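Local coordinates for packaging enzyme P4 (PDB 4BLO), which hydrolyses nucleoside triphosphates as a hexameric RecA-like packaging motor of phage phi6, probably driving RNA into the viral procapsid, at residues Asp18-Ser23 with Ile36-Ile41; Leu27-Arg32 with Val206-Ser211; Ile45-Glu50 with Ser67-Asp72; Gly131-Leu136 with Ala185-Arg190; Gly253-Ala258 with Ser263-Arg268. All coordinates share one frame; numbering follows the deposited sequence.

Contacts 1 and 3 share helix 38-54 and lie about 15 Å apart between centres, touching where Leu20 meets Ile45 and Val40 meets Leu70; they belong to the helical N-terminal part of the chain. Contacts 4 and 5, with centres about 13 Å apart, both reach the large mixed sheet, and Cys257 packs against Lys132 and Thr135 between them. Contact 2 pairs the early residues 27-32 with 206-211, so that contacts 3 and 4 fall within the loop it closes, whereas contact 5 follows later. Contact 1 lies across the chain's centre from the nucleotide-binding contacts 4 and 5, and contact 3 across it from contact 5, about 34 Å away between centres. Contact 2 in particular meets two neighbouring subunits.

Contact 1 (Asp18-Ser23 with Ile36-Ile41); sequences DLLDAS and INTVVI
The carbonyl oxygen of Leu20 accepts a hydrogen bond from the hydroxyl of Thr38, with OG1 of Thr38 3.3 Å from O of Leu20. The hydroxyl comes in well above the carbonyl plane, 51° out of it, and the C=O...O angle is 112°, so the bond is long and bent. Threonine suits this place because its two branches do different work: while OG1 reaches the backbone, the methyl CG2 of Thr38 rests 3.6 Å from CB of Leu20. The same methyl also lies 3.6 Å from OD1 of Asp21, a van der Waals touch, for that carboxylate has its charged partner in Lys42, one turn beyond Thr38 on helix 38-54. The contact joins the last turn of helix 7-22 to the first turn of helix 38-54, two helices linked through the small antiparallel pair of strands 26-27 and 34-35. Leu20 has CG anti to its carbonyl carbon (chi1 -72°), which carries both methyls towards the second helix. There CD2 of Leu20 meets CD1 of Ile41 at 3.9 Å, and CD1 of Leu20 lies 4.0 Å from CG2 of Ile41, so each leucine methyl faces a different branch of the isoleucine. Both side chains are buried, and Ile175 of helix 167-179 packs on both of them, whereas Asp21 remains at the exposed margin.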
# COMPACT_ATOMS: atom_id res chain seq x y z
N ASP L 18 7.70 -43.43 8.81
CA ASP L 18 9.14 -43.19 8.88
C ASP L 18 9.49 -41.94 8.13
O ASP L 18 10.16 -41.09 8.71
CB ASP L 18 9.92 -44.39 8.35
CG ASP L 18 9.87 -45.55 9.31
OD1 ASP L 18 10.53 -45.47 10.37
OD2 ASP L 18 9.18 -46.55 9.00
N LEU L 19 9.00 -41.79 6.87
CA LEU L 19 9.25 -40.62 6.03
C LEU L 19 8.89 -39.33 6.76
O LEU L 19 9.64 -38.36 6.71
CB LEU L 19 8.48 -40.69 4.71
CG LEU L 19 8.97 -41.68 3.64
CD1 LEU L 19 7.86 -42.02 2.67
CD2 LEU L 19 10.19 -41.13 2.87
N LEU L 20 7.74 -39.35 7.46
CA LEU L 20 7.22 -38.21 8.22
C LEU L 20 8.10 -37.88 9.44
O LEU L 20 8.39 -36.70 9.68
CB LEU L 20 5.76 -38.47 8.64
CG LEU L 20 4.71 -38.41 7.53
CD1 LEU L 20 3.47 -39.16 7.92
CD2 LEU L 20 4.35 -36.98 7.15
N ASP L 21 8.54 -38.91 10.19
CA ASP L 21 9.37 -38.75 11.39
C ASP L 21 10.82 -38.40 11.07
O ASP L 21 11.46 -37.68 11.84
CB ASP L 21 9.34 -40.04 12.23
CG ASP L 21 8.00 -40.37 12.86
OD1 ASP L 21 7.01 -39.67 12.57
OD2 ASP L 21 7.94 -41.35 13.63
N ALA L 22 11.34 -38.92 9.94
CA ALA L 22 12.72 -38.75 9.49
C ALA L 22 13.09 -37.29 9.25
O ALA L 22 14.18 -36.87 9.64
CB ALA L 22 12.95 -39.54 8.21
N SER L 23 12.19 -36.52 8.61
CA SER L 23 12.48 -35.13 8.27
C SER L 23 11.47 -34.14 8.90
O SER L 23 10.26 -34.19 8.57
CB SER L 23 12.51 -34.95 6.76
OG SER L 23 11.27 -35.29 6.15
N ILE L 36 5.16 -27.98 10.53
CA ILE L 36 4.07 -28.89 10.18
C ILE L 36 4.08 -30.04 11.19
O ILE L 36 5.09 -30.73 11.32
CB ILE L 36 4.17 -29.39 8.70
CG1 ILE L 36 3.79 -28.26 7.72
CG2 ILE L 36 3.28 -30.62 8.46
CD1 ILE L 36 4.22 -28.46 6.29
N ASN L 37 2.94 -30.24 11.90
CA ASN L 37 2.81 -31.33 12.86
C ASN L 37 2.52 -32.62 12.11
O ASN L 37 1.40 -32.87 11.65
CB ASN L 37 1.77 -31.05 13.95
CG ASN L 37 1.82 -32.01 15.13
OD1 ASN L 37 0.84 -32.16 15.86
ND2 ASN L 37 2.96 -32.67 15.36
N THR L 38 3.58 -33.41 11.96
CA THR L 38 3.66 -34.70 11.28
C THR L 38 2.68 -35.71 11.92
O THR L 38 2.04 -36.46 11.19
CB THR L 38 5.14 -35.13 11.31
OG1 THR L 38 5.72 -34.82 10.05
CG2 THR L 38 5.38 -36.59 11.68
N VAL L 39 2.56 -35.69 13.27
CA VAL L 39 1.74 -36.59 14.10
C VAL L 39 0.30 -36.66 13.57
O VAL L 39 -0.25 -37.75 13.43
CB VAL L 39 1.77 -36.17 15.60
CG1 VAL L 39 0.93 -37.09 16.47
CG2 VAL L 39 3.20 -36.10 16.11
N VAL L 40 -0.29 -35.49 13.26
CA VAL L 40 -1.66 -35.34 12.75
C VAL L 40 -1.84 -36.18 11.46
O VAL L 40 -2.85 -36.89 11.36
CB VAL L 40 -2.00 -33.83 12.53
CG1 VAL L 40 -3.43 -33.63 12.05
CG2 VAL L 40 -1.76 -33.02 13.80
N ILE L 41 -0.86 -36.13 10.52
CA ILE L 41 -0.89 -36.88 9.25
C ILE L 41 -0.87 -38.39 9.55
O ILE L 41 -1.67 -39.14 8.97
CB ILE L 41 0.25 -36.45 8.27
CG1 ILE L 41 0.24 -34.92 8.01
CG2 ILE L 41 0.15 -37.21 6.95
CD1 ILE L 41 1.58 -34.31 7.85

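Contact 2 (Leu27-Arg32 with Val206-Ser211); sequences LQVLGR and VAVFYS
Val29 and Val208 meet with their side chains crossed at about a right angle, CG1 of Val29 lying 3.8 Å from CG1 of Val208. Leu30 comes to the same valine at a slant: its CG is anti to its carbonyl carbon (chi1 -73°), and CD2 reaches to 4.1 Å from CB of Val208. The branched valine therefore serves two neighbours. CG1 of Val208 faces Val29 and also borders Leu30, whose CD2 is nearest CB of Val208. These apolar residues suit a buried join between the loop linking strands 26-27 and 34-35 and the beginning of helix 208-222. Within the loop, NE2 of Gln28 donates to O of Gly31 at 2.8 Å, with the acceptor close to the plane of the amide, and so ties the turn across itself. Gly96 and Tyr98 hold the same amide from outside. Other subunits of the hexamer close over the loop: Arg195 and Lys197 of one neighbouring subunit bond the carbonyl oxygens of Gln28 and Leu30, while Leu93 of another packs on Leu27.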
# COMPACT_ATOMS: atom_id res chain seq x y z
N LEU L 27 6.73 -24.50 6.64
CA LEU L 27 6.21 -23.79 5.48
C LEU L 27 6.21 -22.31 5.79
O LEU L 27 6.12 -21.92 6.95
CB LEU L 27 4.83 -24.29 5.06
CG LEU L 27 4.47 -24.04 3.60
CD1 LEU L 27 5.08 -25.09 2.69
CD2 LEU L 27 2.99 -23.98 3.40
N GLN L 28 6.44 -21.46 4.80
CA GLN L 28 6.47 -20.02 4.94
C GLN L 28 5.85 -19.38 3.71
O GLN L 28 6.04 -19.89 2.59
CB GLN L 28 7.89 -19.52 5.16
CG GLN L 28 7.96 -18.09 5.71
CD GLN L 28 9.29 -17.42 5.45
OE1 GLN L 28 10.10 -17.87 4.64
NE2 GLN L 28 9.53 -16.33 6.12
N VAL L 29 5.11 -18.30 3.93
CA VAL L 29 4.64 -17.43 2.87
C VAL L 29 4.94 -15.96 2.53
O VAL L 29 5.52 -15.67 1.48
CB VAL L 29 3.10 -17.29 2.88
CG1 VAL L 29 2.61 -16.68 1.58
CG2 VAL L 29 2.45 -18.64 3.12
N LEU L 30 4.56 -15.05 3.41
CA LEU L 30 5.10 -13.71 3.64
C LEU L 30 5.37 -13.39 5.11
O LEU L 30 5.78 -12.28 5.45
CB LEU L 30 4.17 -12.65 3.04
CG LEU L 30 4.15 -12.55 1.51
CD1 LEU L 30 3.39 -11.31 1.07
CD2 LEU L 30 5.57 -12.53 0.96
N GLY L 31 5.13 -14.36 5.99
CA GLY L 31 5.23 -14.14 7.42
C GLY L 31 6.42 -14.88 7.97
O GLY L 31 7.53 -14.79 7.42
N ARG L 32 6.28 -15.74 9.29
CA ARG L 32 7.35 -16.52 9.93
C ARG L 32 7.24 -18.00 9.54
O ARG L 32 6.11 -18.51 9.41
CB ARG L 32 7.33 -16.34 11.46
CG ARG L 32 8.07 -15.06 11.89
CD ARG L 32 8.54 -15.02 13.34
NE ARG L 32 7.45 -15.25 14.29
CZ ARG L 32 6.67 -14.30 14.80
NH1 ARG L 32 6.86 -13.03 14.45
NH2 ARG L 32 5.71 -14.60 15.66
N VAL L 206 1.57 -12.36 -7.22
CA VAL L 206 2.56 -12.28 -6.15
C VAL L 206 3.66 -13.32 -6.42
O VAL L 206 3.34 -14.44 -6.79
CB VAL L 206 1.94 -12.47 -4.74
CG1 VAL L 206 2.88 -11.97 -3.66
CG2 VAL L 206 0.60 -11.76 -4.62
N ALA L 207 4.94 -12.92 -6.27
CA ALA L 207 6.09 -13.78 -6.50
C ALA L 207 6.12 -15.01 -5.58
O ALA L 207 6.50 -16.08 -6.05
CB ALA L 207 7.37 -12.98 -6.36
N VAL L 208 5.68 -14.87 -4.30
CA VAL L 208 5.69 -15.95 -3.30
C VAL L 208 4.81 -17.14 -3.74
O VAL L 208 4.94 -18.24 -3.19
CB VAL L 208 5.31 -15.43 -1.88
CG1 VAL L 208 3.82 -15.17 -1.74
CG2 VAL L 208 5.82 -16.36 -0.78
N PHE L 209 3.94 -16.92 -4.75
CA PHE L 209 3.08 -17.96 -5.31
C PHE L 209 3.94 -19.07 -5.91
O PHE L 209 3.66 -20.23 -5.69
CB PHE L 209 2.13 -17.35 -6.36
CG PHE L 209 1.55 -18.30 -7.37
CD1 PHE L 209 0.51 -19.17 -7.03
CD2 PHE L 209 2.01 -18.31 -8.68
CE1 PHE L 209 -0.03 -20.05 -7.97
CE2 PHE L 209 1.45 -19.18 -9.63
CZ PHE L 209 0.44 -20.04 -9.27
N TYR L 210 5.02 -18.70 -6.64
CA TYR L 210 5.93 -19.63 -7.28
C TYR L 210 6.80 -20.37 -6.27
O TYR L 210 7.06 -21.56 -6.44
CB TYR L 210 6.80 -18.93 -8.31
CG TYR L 210 6.00 -18.19 -9.35
CD1 TYR L 210 5.37 -18.87 -10.39
CD2 TYR L 210 5.86 -16.80 -9.30
CE1 TYR L 210 4.60 -18.19 -11.33
CE2 TYR L 210 5.12 -16.11 -10.26
CZ TYR L 210 4.49 -16.81 -11.27
OH TYR L 210 3.80 -16.10 -12.22
N SER L 211 7.19 -19.68 -5.19
CA SER L 211 7.95 -20.27 -4.10
C SER L 211 7.10 -21.30 -3.37
O SER L 211 7.59 -22.38 -3.06
CB SER L 211 8.46 -19.19 -3.15
OG SER L 211 9.70 -18.69 -3.63

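Contact 3 (Ile45-Glu50 with Ser67-Asp72); sequences IAAVME and SVLLKD
Leu69 meets Ala47 and Val48 with successive parts of its side chain, and it carries nearly all of the contact from the second segment. Residues 67-69 are the end of the short helix 66-69, whose single turn ends with Leu69 facing helix 38-54. Its CB lies 4.1 Å from CB of Ala47, and the CA atoms of these two residues are 6.3 Å apart. The small alanine lets the backbones come this close. Further out, the chain has CG anti to the carbonyl carbon (chi1 -61°), and CD1 of Leu69 comes to 3.8 Å from CG2 of Val48. The two side chains meet at a slant through single methyls, with CG2 of Val48 placed anti to its own carbonyl carbon. Leu69 also touches Tyr44, about one turn before Ala47 and Val48 on helix 38-54. After it the chain leaves helical geometry at Leu70, which is buried and turns to pack on Thr43 and Tyr44 of the same helix. Leu59 and, from helix 167-179, Leu177 also pack on Val48, extending the apolar layer. The link between the two segments consists wholly of aliphatic groups, so this part of the packing rests on dispersion and the burial of hydrocarbon, with no directional polar bond between the two segments.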
# COMPACT_ATOMS: atom_id res chain seq x y z
N ILE L 45 -3.75 -41.26 8.73
CA ILE L 45 -3.47 -42.51 8.02
C ILE L 45 -4.06 -43.70 8.82
O ILE L 45 -4.81 -44.50 8.24
CB ILE L 45 -1.94 -42.70 7.74
CG1 ILE L 45 -1.44 -41.65 6.71
CG2 ILE L 45 -1.62 -44.13 7.26
CD1 ILE L 45 0.06 -41.37 6.74
N ALA L 46 -3.79 -43.76 10.14
CA ALA L 46 -4.30 -44.79 11.06
C ALA L 46 -5.84 -44.85 11.07
O ALA L 46 -6.40 -45.94 11.04
CB ALA L 46 -3.78 -44.52 12.47
N ALA L 47 -6.51 -43.68 11.06
CA ALA L 47 -7.96 -43.56 11.05
C ALA L 47 -8.56 -44.07 9.73
O ALA L 47 -9.60 -44.74 9.76
CB ALA L 47 -8.37 -42.12 11.29
N VAL L 48 -7.89 -43.77 8.58
CA VAL L 48 -8.30 -44.17 7.23
C VAL L 48 -8.20 -45.69 7.10
O VAL L 48 -9.16 -46.33 6.66
CB VAL L 48 -7.48 -43.43 6.13
CG1 VAL L 48 -7.66 -44.07 4.76
CG2 VAL L 48 -7.86 -41.96 6.08
N MET L 49 -7.05 -46.27 7.54
CA MET L 49 -6.80 -47.71 7.49
C MET L 49 -7.79 -48.48 8.36
O MET L 49 -8.26 -49.55 7.94
CB MET L 49 -5.36 -48.04 7.91
CG MET L 49 -4.27 -47.42 7.02
SD MET L 49 -4.51 -47.58 5.24
CE MET L 49 -4.01 -49.21 5.02
N GLU L 50 -8.11 -47.95 9.56
CA GLU L 50 -9.04 -48.58 10.50
C GLU L 50 -10.45 -48.64 9.90
O GLU L 50 -11.13 -49.66 10.04
CB GLU L 50 -9.05 -47.83 11.84
CG GLU L 50 -9.49 -48.72 12.99
CD GLU L 50 -9.87 -48.00 14.27
OE1 GLU L 50 -9.01 -47.27 14.82
OE2 GLU L 50 -11.03 -48.16 14.71
N SER L 67 -12.16 -33.60 9.03
CA SER L 67 -13.08 -33.01 10.01
C SER L 67 -13.94 -34.08 10.72
O SER L 67 -14.36 -33.87 11.86
CB SER L 67 -13.99 -31.98 9.34
OG SER L 67 -14.77 -32.56 8.31
N VAL L 68 -14.17 -35.22 10.05
CA VAL L 68 -14.96 -36.35 10.53
C VAL L 68 -14.06 -37.35 11.29
O VAL L 68 -14.47 -37.85 12.35
CB VAL L 68 -15.71 -36.99 9.32
CG1 VAL L 68 -15.94 -38.49 9.50
CG2 VAL L 68 -17.03 -36.27 9.06
N LEU L 69 -12.84 -37.63 10.76
CA LEU L 69 -11.91 -38.62 11.33
C LEU L 69 -11.06 -38.09 12.49
O LEU L 69 -10.75 -38.87 13.39
CB LEU L 69 -10.98 -39.19 10.25
CG LEU L 69 -11.63 -39.94 9.08
CD1 LEU L 69 -10.61 -40.33 8.07
CD2 LEU L 69 -12.37 -41.20 9.53
N LEU L 70 -10.66 -36.80 12.48
CA LEU L 70 -9.80 -36.21 13.52
C LEU L 70 -10.55 -35.21 14.40
O LEU L 70 -11.38 -34.46 13.88
CB LEU L 70 -8.57 -35.53 12.89
CG LEU L 70 -7.77 -36.34 11.86
CD1 LEU L 70 -7.08 -35.43 10.88
CD2 LEU L 70 -6.78 -37.28 12.54
N LYS L 71 -10.23 -35.16 15.72
CA LYS L 71 -10.85 -34.21 16.65
C LYS L 71 -10.40 -32.77 16.34
O LYS L 71 -11.21 -31.84 16.42
CB LYS L 71 -10.57 -34.57 18.12
CG LYS L 71 -11.64 -35.49 18.71
CD LYS L 71 -11.87 -35.22 20.20
CE LYS L 71 -12.97 -36.07 20.79
NZ LYS L 71 -13.18 -35.80 22.24
N ASP L 72 -9.13 -32.61 15.94
CA ASP L 72 -8.55 -31.35 15.50
C ASP L 72 -7.79 -31.56 14.18
O ASP L 72 -6.98 -32.49 14.06
CB ASP L 72 -7.66 -30.71 16.58
CG ASP L 72 -7.12 -29.33 16.22
OD1 ASP L 72 -7.90 -28.50 15.72
OD2 ASP L 72 -5.91 -29.07 16.46

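Contact 4 (Gly131-Leu136 with Ala185-Arg190); sequences GKSITL and AVDSVR. With CA (calcium ion), chain B; ADP (adenosine-5'-diphosphate), chain C.
Ser133 and Asp187 meet beside the bound calcium ion. From CB of Ser133, 3.2 Å from the metal, the side chain runs to OG, set anti to the carbonyl carbon (chi1 -63°). This oxygen binds the calcium ion at 2.3 Å and donates a hydrogen bond to Asp187, with OG of Ser133 2.8 Å from OD2 of Asp187 on the syn lone pair. A small hydroxyl suits the place because one oxygen can serve metal and carboxylate together, which is consistent with the carboxylate orienting the hydroxyl. The ion also takes O2B of ADP at 2.5 Å. That oxygen receives the backbone N-H of Ser133, while O1B of ADP is gripped by three donors, the backbone amides of Gly131 and Lys132 and the ammonium group of Lys132, whose NZ stands 2.7 Å from O1B. Positive charge and N-H groups at the start of helix 132-140 thus suit the phosphates. One turn on, Leu136 passes Asp187 in the opposite direction: its CD2 lies 3.6 Å from CB of Asp187, and its CD1 lies 3.6 Å from CB of Ala185. Gly131 takes backbone angles (phi 98°) that suit glycine. Strand 120-126, the phosphate-gripping loop and helix 132-140 are consistent with a Walker A P-loop, on which the neighbouring strand 184-187 brings Asp187 to Ser133.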
# COMPACT_ATOMS: atom_id res chain seq x y z
N GLY L 131 -11.38 -25.85 -19.44
CA GLY L 131 -11.54 -27.29 -19.34
C GLY L 131 -10.59 -27.97 -18.38
O GLY L 131 -10.19 -29.10 -18.65
N LYS L 132 -10.24 -27.31 -17.26
CA LYS L 132 -9.34 -27.88 -16.25
C LYS L 132 -10.03 -29.04 -15.50
O LYS L 132 -9.51 -30.15 -15.50
CB LYS L 132 -8.87 -26.81 -15.25
CG LYS L 132 -8.08 -25.66 -15.86
CD LYS L 132 -7.64 -24.62 -14.80
CE LYS L 132 -8.76 -23.77 -14.26
NZ LYS L 132 -9.43 -22.93 -15.29
N SER L 133 -11.21 -28.78 -14.91
CA SER L 133 -11.99 -29.74 -14.14
C SER L 133 -12.40 -30.95 -15.01
O SER L 133 -12.40 -32.08 -14.52
CB SER L 133 -13.22 -29.07 -13.53
OG SER L 133 -12.84 -28.07 -12.60
N ILE L 134 -12.71 -30.70 -16.30
CA ILE L 134 -13.07 -31.72 -17.30
C ILE L 134 -11.87 -32.62 -17.56
O ILE L 134 -12.01 -33.84 -17.49
CB ILE L 134 -13.62 -31.04 -18.59
CG1 ILE L 134 -15.15 -30.82 -18.49
CG2 ILE L 134 -13.22 -31.73 -19.91
CD1 ILE L 134 -16.10 -32.12 -18.37
N THR L 135 -10.68 -32.02 -17.83
CA THR L 135 -9.44 -32.75 -18.09
C THR L 135 -9.06 -33.58 -16.86
O THR L 135 -8.72 -34.76 -17.01
CB THR L 135 -8.31 -31.78 -18.49
OG1 THR L 135 -8.72 -31.07 -19.65
CG2 THR L 135 -7.00 -32.50 -18.78
N LEU L 136 -9.18 -32.97 -15.66
CA LEU L 136 -8.87 -33.64 -14.41
C LEU L 136 -9.70 -34.93 -14.21
O LEU L 136 -9.13 -35.98 -13.91
CB LEU L 136 -9.09 -32.66 -13.23
CG LEU L 136 -8.92 -33.24 -11.81
CD1 LEU L 136 -7.50 -33.72 -11.56
CD2 LEU L 136 -9.33 -32.23 -10.78
N ALA L 185 -5.71 -35.57 -6.12
CA ALA L 185 -5.90 -34.36 -6.90
C ALA L 185 -6.65 -33.31 -6.10
O ALA L 185 -7.51 -33.67 -5.30
CB ALA L 185 -6.66 -34.67 -8.17
N VAL L 186 -6.33 -32.03 -6.32
CA VAL L 186 -6.99 -30.91 -5.64
C VAL L 186 -7.65 -29.97 -6.65
O VAL L 186 -6.96 -29.34 -7.45
CB VAL L 186 -6.05 -30.11 -4.69
CG1 VAL L 186 -6.84 -29.15 -3.81
CG2 VAL L 186 -5.22 -31.05 -3.83
N ASP L 187 -9.00 -29.91 -6.61
CA ASP L 187 -9.86 -29.02 -7.40
C ASP L 187 -10.82 -28.30 -6.44
O ASP L 187 -11.80 -28.89 -6.01
CB ASP L 187 -10.63 -29.79 -8.49
CG ASP L 187 -11.29 -28.92 -9.56
OD1 ASP L 187 -10.90 -27.73 -9.69
OD2 ASP L 187 -12.17 -29.43 -10.29
N SER L 188 -10.50 -27.06 -6.02
CA SER L 188 -9.43 -26.16 -6.47
C SER L 188 -8.46 -25.82 -5.38
O SER L 188 -8.67 -26.16 -4.21
CB SER L 188 -10.07 -24.85 -6.92
OG SER L 188 -9.44 -24.26 -8.04
N VAL L 189 -7.43 -25.04 -5.75
CA VAL L 189 -6.44 -24.46 -4.85
C VAL L 189 -6.76 -22.91 -4.73
O VAL L 189 -6.14 -22.23 -3.91
CB VAL L 189 -4.99 -24.80 -5.29
CG1 VAL L 189 -4.39 -23.75 -6.23
CG2 VAL L 189 -4.10 -25.05 -4.09
N ARG L 190 -7.78 -22.40 -5.50
CA ARG L 190 -8.30 -21.01 -5.49
C ARG L 190 -8.47 -20.41 -4.07
O ARG L 190 -8.06 -19.26 -3.92
CB ARG L 190 -9.65 -20.89 -6.21
CG ARG L 190 -9.61 -20.75 -7.72
CD ARG L 190 -10.94 -20.19 -8.26
NE ARG L 190 -12.12 -20.98 -7.89
CZ ARG L 190 -13.34 -20.48 -7.69
NH1 ARG L 190 -13.56 -19.18 -7.83
NH2 ARG L 190 -14.34 -21.28 -7.36
CA CA B . -13.84 -26.04 -12.54
PB ADP C . -12.65 -24.92 -15.72
O1B ADP C . -11.30 -24.59 -16.39
O2B ADP C . -12.43 -25.96 -14.62
O3B ADP C . -13.26 -23.68 -15.12
PA ADP C . -14.59 -26.81 -16.84
O1A ADP C . -15.46 -26.85 -15.57
O2A ADP C . -13.75 -28.03 -16.88
O3A ADP C . -13.66 -25.51 -16.82
O5' ADP C . -15.52 -26.77 -18.13
C5' ADP C . -15.02 -26.24 -19.37
C4' ADP C . -16.03 -26.42 -20.47
O4' ADP C . -17.23 -25.67 -20.14
C3' ADP C . -15.59 -25.88 -21.82
O3' ADP C . -14.81 -26.83 -22.55
C2' ADP C . -16.92 -25.54 -22.49
O2' ADP C . -17.53 -26.67 -23.11
C1' ADP C . -17.75 -25.05 -21.30
N9 ADP C . -17.76 -23.60 -21.12
C8 ADP C . -17.10 -22.87 -20.16
N7 ADP C . -17.29 -21.58 -20.24
C5 ADP C . -18.13 -21.44 -21.34
C6 ADP C . -18.71 -20.31 -21.95
N6 ADP C . -18.46 -19.05 -21.59
N1 ADP C . -19.53 -20.52 -23.01
C2 ADP C . -19.74 -21.78 -23.43
N3 ADP C . -19.23 -22.91 -22.94
C4 ADP C . -18.44 -22.68 -21.88

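Contact 5 (Gly253-Ala258 with Ser263-Arg268); sequences GAILCA and SRTMFR
Ile255 packs closely against Thr265 and Phe267 on one face of the hairpin formed by strands 253-258 and 261-269. CG1 of Ile255 lies 3.7 Å from CZ of Phe267, and CG2 of Ile255 lies 3.9 Å from CG2 of Thr265, two branched chains pointing the same way. Gly253 leaves room for the Phe267 ring. Between these residues the backbones of Ala254 and Met266 pair, their side chains turned to the other face: N of Ala254 is 2.8 Å from O of Met266 and N of Met266 2.8 Å from O of Ala254, each donor in the plane of the carbonyl it meets. N of Leu256 bonds O of Arg264 almost straight (172°), at 2.6 Å. Only beyond it does the pairing loosen. Ser263 and Arg264 both face Leu256 in a classic beta bulge: N of Ser263 bonds O of Leu256 at 2.8 Å, N of Arg264 only weakly, at 3.5 Å. Exposed Ser263 touches Ala258. Arg264 bends away to salt-bridge Glu241 and touch a bound ADP. Apolar packing and paired backbone bonds characterise the buried part, while the bulge leaves a charged side chain at a nucleotide.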
# COMPACT_ATOMS: atom_id res chain seq x y z
N GLY L 253 5.52 -31.31 -12.46
CA GLY L 253 4.56 -31.46 -13.55
C GLY L 253 3.73 -30.21 -13.77
O GLY L 253 3.36 -29.50 -12.82
N ALA L 254 3.44 -29.92 -15.03
CA ALA L 254 2.61 -28.77 -15.38
C ALA L 254 1.85 -29.08 -16.65
O ALA L 254 2.40 -29.64 -17.60
CB ALA L 254 3.47 -27.52 -15.55
N ILE L 255 0.55 -28.74 -16.63
CA ILE L 255 -0.41 -28.90 -17.72
C ILE L 255 -1.14 -27.59 -17.96
O ILE L 255 -1.69 -27.03 -17.01
CB ILE L 255 -1.45 -30.04 -17.45
CG1 ILE L 255 -0.80 -31.36 -16.99
CG2 ILE L 255 -2.36 -30.24 -18.65
CD1 ILE L 255 -1.68 -32.20 -16.07
N LEU L 256 -1.16 -27.13 -19.22
CA LEU L 256 -1.92 -25.94 -19.61
C LEU L 256 -3.16 -26.39 -20.37
O LEU L 256 -3.09 -27.28 -21.20
CB LEU L 256 -1.08 -24.95 -20.45
CG LEU L 256 -1.79 -23.59 -20.85
CD1 LEU L 256 -2.10 -22.72 -19.63
CD2 LEU L 256 -0.99 -22.82 -21.88
N CYS L 257 -4.30 -25.78 -20.04
CA CYS L 257 -5.59 -26.02 -20.67
C CYS L 257 -6.05 -24.79 -21.39
O CYS L 257 -5.92 -23.67 -20.90
CB CYS L 257 -6.64 -26.47 -19.66
SG CYS L 257 -6.41 -28.15 -19.06
N ALA L 258 -6.65 -25.02 -22.54
CA ALA L 258 -7.19 -24.01 -23.41
C ALA L 258 -8.20 -24.65 -24.34
O ALA L 258 -7.90 -25.67 -24.99
CB ALA L 258 -6.07 -23.34 -24.20
N SER L 263 -3.22 -27.69 -23.97
CA SER L 263 -2.44 -26.80 -24.81
C SER L 263 -0.93 -27.08 -24.67
O SER L 263 -0.21 -27.10 -25.68
CB SER L 263 -2.76 -25.36 -24.44
OG SER L 263 -2.17 -24.40 -25.30
N ARG L 264 -0.44 -27.27 -23.41
CA ARG L 264 0.97 -27.52 -23.10
C ARG L 264 1.17 -28.42 -21.86
O ARG L 264 0.37 -28.37 -20.92
CB ARG L 264 1.72 -26.21 -22.86
CG ARG L 264 2.19 -25.54 -24.14
CD ARG L 264 2.69 -24.13 -23.90
NE ARG L 264 4.11 -24.12 -23.56
CZ ARG L 264 4.82 -23.02 -23.35
NH1 ARG L 264 4.26 -21.83 -23.44
NH2 ARG L 264 6.11 -23.11 -23.05
N THR L 265 2.24 -29.25 -21.87
CA THR L 265 2.62 -30.10 -20.73
C THR L 265 4.12 -30.11 -20.49
O THR L 265 4.92 -29.86 -21.40
CB THR L 265 2.13 -31.54 -20.83
OG1 THR L 265 2.63 -32.19 -22.01
CG2 THR L 265 0.64 -31.67 -20.63
N MET L 266 4.49 -30.43 -19.26
CA MET L 266 5.85 -30.57 -18.78
C MET L 266 5.83 -31.57 -17.65
O MET L 266 5.06 -31.40 -16.70
CB MET L 266 6.40 -29.21 -18.31
CG MET L 266 7.86 -29.21 -17.91
SD MET L 266 8.27 -30.09 -16.40
CE MET L 266 7.27 -29.21 -15.20
N PHE L 267 6.69 -32.60 -17.75
CA PHE L 267 6.82 -33.63 -16.73
C PHE L 267 8.28 -34.03 -16.59
O PHE L 267 8.96 -34.31 -17.58
CB PHE L 267 5.94 -34.86 -17.03
CG PHE L 267 4.46 -34.56 -17.16
CD1 PHE L 267 3.69 -34.21 -16.04
CD2 PHE L 267 3.82 -34.63 -18.40
CE1 PHE L 267 2.32 -33.94 -16.17
CE2 PHE L 267 2.45 -34.37 -18.52
CZ PHE L 267 1.71 -34.03 -17.40
N ARG L 268 8.75 -34.03 -15.33
CA ARG L 268 10.10 -34.42 -14.92
C ARG L 268 10.05 -35.90 -14.59
O ARG L 268 9.63 -36.27 -13.49
CB ARG L 268 10.57 -33.58 -13.72
CG ARG L 268 10.62 -32.09 -13.99
CD ARG L 268 11.02 -31.29 -12.78
NE ARG L 268 10.63 -29.89 -12.95
CZ ARG L 268 11.42 -28.92 -13.42
NH1 ARG L 268 12.68 -29.18 -13.74
NH2 ARG L 268 10.96 -27.69 -13.54